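Local atomic coordinates of endonuclease EndoMS (PDB entry 5GKE), a protein that acts as a mismatch restriction endonuclease that binds and cleaves DNA, probably with the help of magnesium ions. Residues A[39-42]-A[43-46]; A[168-171]-A[172-176]. The protein carries 1 engineered substitution. All coordinates share one frame; numbering follows the deposited sequence.

Contact 1: A[39-42]-A[43-46]; sequences VHYD and GRAK. With nucleotides of chain D.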
loop_
_atom_site.group_PDB
_atom_site.type_symbol
_atom_site.label_atom_id
_atom_site.label_comp_id
_atom_site.label_asym_id
_atom_site.label_seq_id
_atom_site.Cartn_x
_atom_site.Cartn_y
_atom_site.Cartn_z
ATOM N N VAL A 39 7.730 -8.866 -18.390
ATOM C CA VAL A 39 8.233 -8.799 -17.025
ATOM C C VAL A 39 8.116 -10.147 -16.311
ATOM O O VAL A 39 7.059 -10.780 -16.286
ATOM C CB VAL A 39 7.507 -7.716 -16.203
ATOM C CG1 VAL A 39 8.147 -7.594 -14.806
ATOM C CG2 VAL A 39 7.577 -6.374 -16.921
ATOM N N HIS A 40 9.220 -10.585 -15.730
ATOM C CA HIS A 40 9.248 -11.868 -15.048
ATOM C C HIS A 40 9.639 -11.582 -13.606
ATOM O O HIS A 40 10.652 -10.929 -13.356
ATOM C CB HIS A 40 10.216 -12.829 -15.743
ATOM C CG HIS A 40 10.176 -12.738 -17.240
ATOM N ND1 HIS A 40 9.168 -13.300 -17.991
ATOM C CD2 HIS A 40 11.010 -12.125 -18.118
ATOM C CE1 HIS A 40 9.383 -13.043 -19.273
ATOM N NE2 HIS A 40 10.491 -12.331 -19.376
ATOM N N TYR A 41 8.800 -11.998 -12.660
ATOM C CA TYR A 41 9.073 -11.728 -11.247
ATOM C C TYR A 41 9.069 -13.019 -10.417
ATOM O O TYR A 41 8.162 -13.840 -10.515
ATOM C CB TYR A 41 8.060 -10.707 -10.677
ATOM C CG TYR A 41 7.957 -10.778 -9.172
ATOM C CD1 TYR A 41 9.008 -10.351 -8.363
ATOM C CD2 TYR A 41 6.829 -11.317 -8.560
ATOM C CE1 TYR A 41 8.938 -10.456 -6.986
ATOM C CE2 TYR A 41 6.743 -11.424 -7.185
ATOM C CZ TYR A 41 7.800 -11.001 -6.398
ATOM O OH TYR A 41 7.700 -11.102 -5.025
ATOM N N ASP A 42 10.106 -13.204 -9.616
ATOM C CA ASP A 42 10.168 -14.354 -8.724
ATOM C C ASP A 42 10.787 -13.993 -7.383
ATOM O O ASP A 42 11.930 -13.519 -7.316
ATOM C CB ASP A 42 10.950 -15.495 -9.371
ATOM C CG ASP A 42 10.756 -16.829 -8.640
ATOM O OD1 ASP A 42 9.754 -16.982 -7.897
ATOM O OD2 ASP A 42 11.608 -17.723 -8.814
ATOM N N GLY A 43 10.079 -14.322 -6.310
ATOM C CA GLY A 43 10.326 -13.714 -5.015
ATOM C C GLY A 43 9.268 -14.195 -4.044
ATOM O O GLY A 43 8.869 -15.356 -4.078
ATOM N N ARG A 44 8.869 -13.316 -3.135
ATOM C CA ARG A 44 7.784 -13.591 -2.210
ATOM C C ARG A 44 6.597 -14.267 -2.904
ATOM O O ARG A 44 5.995 -15.224 -2.385
ATOM C CB ARG A 44 7.349 -12.283 -1.543
ATOM C CG ARG A 44 8.358 -11.761 -0.534
ATOM C CD ARG A 44 7.962 -10.406 -0.011
ATOM N NE ARG A 44 8.069 -9.407 -1.065
ATOM C CZ ARG A 44 7.824 -8.110 -0.900
ATOM N NH1 ARG A 44 7.453 -7.642 0.286
ATOM N NH2 ARG A 44 7.947 -7.280 -1.926
ATOM N N ALA A 45 6.290 -13.791 -4.099
ATOM C CA ALA A 45 5.350 -14.462 -4.973
ATOM C C ALA A 45 5.996 -14.626 -6.360
ATOM O O ALA A 45 7.214 -14.520 -6.488
ATOM C CB ALA A 45 4.053 -13.717 -5.047
ATOM N N LYS A 46 5.199 -14.986 -7.364
ATOM C CA LYS A 46 5.708 -15.177 -8.718
ATOM C C LYS A 46 4.710 -14.640 -9.734
ATOM O O LYS A 46 3.498 -14.783 -9.552
ATOM C CB LYS A 46 6.002 -16.659 -8.973
ATOM C CG LYS A 46 6.569 -16.979 -10.337
ATOM C CD LYS A 46 7.409 -18.261 -10.321
ATOM C CE LYS A 46 6.965 -19.225 -11.413
ATOM N NZ LYS A 46 6.691 -18.514 -12.697
ATOM P P DG D 8 0.325 -8.938 -4.383
ATOM O OP1 DG D 8 0.512 -7.820 -5.344
ATOM O OP2 DG D 8 -0.725 -9.949 -4.657
ATOM O "O5'" DG D 8 1.725 -9.687 -4.253
ATOM C "C5'" DG D 8 1.877 -10.773 -3.364
ATOM C "C4'" DG D 8 3.212 -10.701 -2.659
ATOM O "O4'" DG D 8 4.261 -10.679 -3.648
ATOM C "C3'" DG D 8 3.420 -9.454 -1.800
ATOM O "O3'" DG D 8 4.211 -9.761 -0.676
ATOM C "C2'" DG D 8 4.149 -8.502 -2.737
ATOM C "C1'" DG D 8 4.990 -9.464 -3.560
ATOM N N9 DG D 8 5.228 -8.973 -4.908
ATOM C C8 DG D 8 4.330 -8.954 -5.944
ATOM N N7 DG D 8 4.809 -8.436 -7.035
ATOM C C5 DG D 8 6.108 -8.082 -6.696
ATOM C C6 DG D 8 7.113 -7.476 -7.479
ATOM O O6 DG D 8 7.047 -7.118 -8.661
ATOM N N1 DG D 8 8.286 -7.287 -6.755
ATOM C C2 DG D 8 8.466 -7.641 -5.436
ATOM N N2 DG D 8 9.672 -7.386 -4.914
ATOM N N3 DG D 8 7.530 -8.210 -4.689
ATOM C C4 DG D 8 6.379 -8.398 -5.386
ATOM P P DG D 10 6.367 -4.142 -0.161
ATOM O OP1 DG D 10 7.248 -4.441 -1.318
ATOM O OP2 DG D 10 6.601 -4.793 1.146
ATOM O "O5'" DG D 10 6.311 -2.573 0.144
ATOM C "C5'" DG D 10 6.043 -1.651 -0.898
ATOM C "C4'" DG D 10 5.760 -0.273 -0.333
ATOM O "O4'" DG D 10 4.709 -0.356 0.655
ATOM C "C3'" DG D 10 6.927 0.406 0.370
ATOM O "O3'" DG D 10 6.807 1.808 0.204
ATOM C "C2'" DG D 10 6.723 0.003 1.826
ATOM C "C1'" DG D 10 5.206 0.024 1.927
ATOM N N9 DG D 10 4.662 -0.904 2.912
ATOM C C8 DG D 10 4.769 -2.278 2.914
ATOM N N7 DG D 10 4.158 -2.846 3.922
ATOM C C5 DG D 10 3.611 -1.781 4.625
ATOM C C6 DG D 10 2.838 -1.767 5.806
ATOM O O6 DG D 10 2.469 -2.725 6.493
ATOM N N1 DG D 10 2.490 -0.472 6.177
ATOM C C2 DG D 10 2.849 0.667 5.492
ATOM N N2 DG D 10 2.423 1.832 6.002
ATOM N N3 DG D 10 3.568 0.665 4.384
ATOM C C4 DG D 10 3.912 -0.581 4.010
ATOM P P DT D 9 3.565 -9.687 0.785
ATOM O OP1 DT D 9 4.682 -9.735 1.761
ATOM O OP2 DT D 9 2.463 -10.674 0.805
ATOM O "O5'" DT D 9 2.880 -8.246 0.840
ATOM C "C5'" DT D 9 3.684 -7.089 0.957
ATOM C "C4'" DT D 9 3.182 -5.971 0.058
ATOM O "O4'" DT D 9 1.779 -5.742 0.297
ATOM C "C3'" DT D 9 3.874 -4.643 0.295
ATOM O "O3'" DT D 9 4.888 -4.487 -0.647
ATOM C "C2'" DT D 9 2.784 -3.607 0.095
ATOM C "C1'" DT D 9 1.512 -4.364 0.436
ATOM N N1 DT D 9 0.974 -4.116 1.817
ATOM C C2 DT D 9 0.712 -2.823 2.236
ATOM O O2 DT D 9 0.916 -1.841 1.557
ATOM N N3 DT D 9 0.197 -2.721 3.495
ATOM C C4 DT D 9 -0.098 -3.753 4.363
ATOM O O4 DT D 9 -0.572 -3.553 5.476
ATOM C C5 DT D 9 0.183 -5.081 3.869
ATOM C C7 DT D 9 -0.097 -6.283 4.737
ATOM C C6 DT D 9 0.692 -5.200 2.629
#

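Contact 2: A[168-171]-A[172-176]; sequences GRDS and DGNIV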
loop_
_atom_site.group_PDB
_atom_site.type_symbol
_atom_site.label_atom_id
_atom_site.label_comp_id
_atom_site.label_asym_id
_atom_site.label_seq_id
_atom_site.Cartn_x
_atom_site.Cartn_y
_atom_site.Cartn_z
ATOM N N GLY A 168 -4.725 5.202 29.669
ATOM C CA GLY A 168 -4.978 6.172 30.718
ATOM C C GLY A 168 -5.965 5.701 31.768
ATOM O O GLY A 168 -6.231 4.494 31.901
ATOM N N ARG A 169 -6.477 6.650 32.548
ATOM C CA ARG A 169 -7.509 6.358 33.537
ATOM C C ARG A 169 -8.683 7.314 33.388
ATOM O O ARG A 169 -8.529 8.417 32.859
ATOM C CB ARG A 169 -6.962 6.458 34.968
ATOM C CG ARG A 169 -5.458 6.316 35.114
ATOM C CD ARG A 169 -5.026 6.423 36.578
ATOM N NE ARG A 169 -5.481 5.281 37.382
ATOM C CZ ARG A 169 -6.531 5.295 38.204
ATOM N NH1 ARG A 169 -7.260 6.397 38.355
ATOM N NH2 ARG A 169 -6.852 4.206 38.881
ATOM N N ASP A 170 -9.852 6.894 33.857
ATOM C CA ASP A 170 -10.972 7.809 33.975
ATOM C C ASP A 170 -11.126 8.282 35.426
ATOM O O ASP A 170 -10.429 7.812 36.332
ATOM C CB ASP A 170 -12.269 7.158 33.473
ATOM C CG ASP A 170 -12.663 5.905 34.260
ATOM O OD1 ASP A 170 -13.601 5.204 33.826
ATOM O OD2 ASP A 170 -12.052 5.606 35.306
ATOM N N SER A 171 -12.069 9.190 35.641
ATOM C CA SER A 171 -12.250 9.825 36.936
ATOM C C SER A 171 -12.893 8.890 37.961
ATOM O O SER A 171 -13.028 9.237 39.129
ATOM C CB SER A 171 -13.096 11.079 36.775
ATOM O OG SER A 171 -14.350 10.744 36.211
ATOM N N ASP A 172 -13.316 7.716 37.512
ATOM C CA ASP A 172 -13.817 6.682 38.407
ATOM C C ASP A 172 -12.737 5.662 38.756
ATOM O O ASP A 172 -13.026 4.656 39.403
ATOM C CB ASP A 172 -15.020 5.969 37.788
ATOM C CG ASP A 172 -16.338 6.620 38.162
ATOM O OD1 ASP A 172 -16.319 7.795 38.592
ATOM O OD2 ASP A 172 -17.392 5.959 38.024
ATOM N N GLY A 173 -11.511 5.902 38.290
ATOM C CA GLY A 173 -10.378 5.029 38.577
ATOM C C GLY A 173 -10.208 3.774 37.717
ATOM O O GLY A 173 -9.372 2.919 38.013
ATOM N N ASN A 174 -11.000 3.647 36.657
ATOM C CA ASN A 174 -10.812 2.564 35.699
ATOM C C ASN A 174 -9.619 2.824 34.771
ATOM O O ASN A 174 -9.274 3.970 34.499
ATOM C CB ASN A 174 -12.073 2.366 34.855
ATOM C CG ASN A 174 -13.311 2.106 35.695
ATOM O OD1 ASN A 174 -13.434 1.050 36.319
ATOM N ND2 ASN A 174 -14.253 3.055 35.689
ATOM N N ILE A 175 -8.985 1.757 34.303
ATOM C CA ILE A 175 -8.034 1.850 33.207
ATOM C C ILE A 175 -8.789 2.080 31.882
ATOM O O ILE A 175 -9.815 1.435 31.621
ATOM C CB ILE A 175 -7.184 0.569 33.080
ATOM C CG1 ILE A 175 -6.487 0.228 34.398
ATOM C CG2 ILE A 175 -6.171 0.706 31.959
ATOM C CD1 ILE A 175 -5.672 1.334 34.916
ATOM N N VAL A 176 -8.292 2.992 31.048
ATOM C CA VAL A 176 -8.899 3.229 29.736
ATOM C C VAL A 176 -7.920 2.924 28.598
ATOM O O VAL A 176 -6.804 3.446 28.569
ATOM C CB VAL A 176 -9.404 4.681 29.599
ATOM C CG1 VAL A 176 -9.959 4.925 28.207
ATOM C CG2 VAL A 176 -10.462 4.978 30.655
#

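Contact 1: A[39-42]-A[43-46]
Y41 meets A45 through its hydroxyl. The backbone N of A45 donates to Y41 OH at 3.2 Å, with an almost straight N-H...O angle of 178°. The same OH is hydrogen-bonded to E103. The ring lies between the loop and the DNA: G43 N sits over one face, toward the rim, and the base of DG8 of chain D lies over the other, with Y41 CE1 3.2 Å from DG8 N1. The tyrosine reaches this place because CG is anti to the backbone N (chi1 159°), which carries the ring forward along the loop. A45 closes on the same nucleotide, its CB 3.4 Å from O4' of DG8.

This is the tight turn of a beta hairpin in the N-terminal PH-like domain, joining strand 30-42 to strand 46-50. D42 and K46 form a non-hydrogen-bonded antiparallel pair at its base. Their side chains lie on the same face of the sheet, with D42 OD1 3.6 Å from K46 CD. The lysine amino group is not the partner of this carboxylate; D42 OD1 makes a salt bridge with K239 of the second subunit.

R44 turns its guanidinium to the DNA. R44 NH1 donates to OP2 of DG10 of chain D at 3.1 Å. R44 NH2 reaches OP1 of that nucleotide at 3.0 Å and N3 of the DG8 base at 2.9 Å, the latter bond more bent (144°). The flat group is therefore gripped by phosphate and base. Its NE makes a salt bridge with E103, so one carboxylate positions both Y41 and R44. An alanine in place of Y41 takes away ring and hydroxyl, and would probably leave A45 N and E103 without that partner and open a gap beside the DG8 base.

Contact 2: A[168-171]-A[172-176]
The tip of the beta hairpin between strands 163-169 and 175-180 is a type I turn from D170 to G173 followed by a G1 bulge. G173 N donates to D170 O at 2.9 Å. D170 N in turn donates to N174 O at 3.0 Å. G173 takes the positive phi that the bulge needs. Below the turn, G168 and V176 form a hydrogen-bonded antiparallel pair: V176 N to G168 O is 2.7 Å and G168 N to V176 O is 2.9 Å.

The carboxylate of D170 fastens the loop from inside. Its CG stands between the backbone N and the carbonyl carbon (chi1 61°), which brings both oxygens over the turn. D170 OD1 takes N174 ND2 at 2.9 Å on its syn lone pair, and lies almost in the plane of the amide. The carboxylate and amide planes are turned 68° apart. D170 OD2 accepts N174 N at 2.6 Å, a short but bent bond (134°), and a weak one from D172 N. The hairpin belongs to the PDDEXK-type nuclease domain, and strand 175-180 goes on to carry the magnesium ligand E179. R209 of the neighbouring strand 208-214 makes a salt bridge with D170 OD1. Two partners thus share that oxygen, and the negative charge is likely to be stabilised there.

R169 and I175 point to one face of the sheet and V176 to the other. The R169 chain bends at chi3 and folds its guanidinium back over the turn, with R169 NH1 3.4 Å from G173 CA; R169 also touches a crystal neighbour, so this pose may owe something to packing. On the other face, V176 CG2 packs against D170 CB at 4.0 Å.

Overall arrangement
Both contacts are local hairpin turns, but they lie in different domains and on opposite sides of the chain's centre. Their centres are about 51 Å apart, and their nearest atoms about 34 Å. Contact 1 is partly buried in the N-terminal domain, between bound DNA and the second subunit. Much of its chemistry points outward, to a base, a phosphate and K239 of the other chain. Contact 2 is also partly buried, yet S171 and D172 at its tip are exposed. No other protein chain of the assembly touches it, and the DNA is about 14 Å from its nearest atom. Its polar groups mostly bond back onto the turn itself.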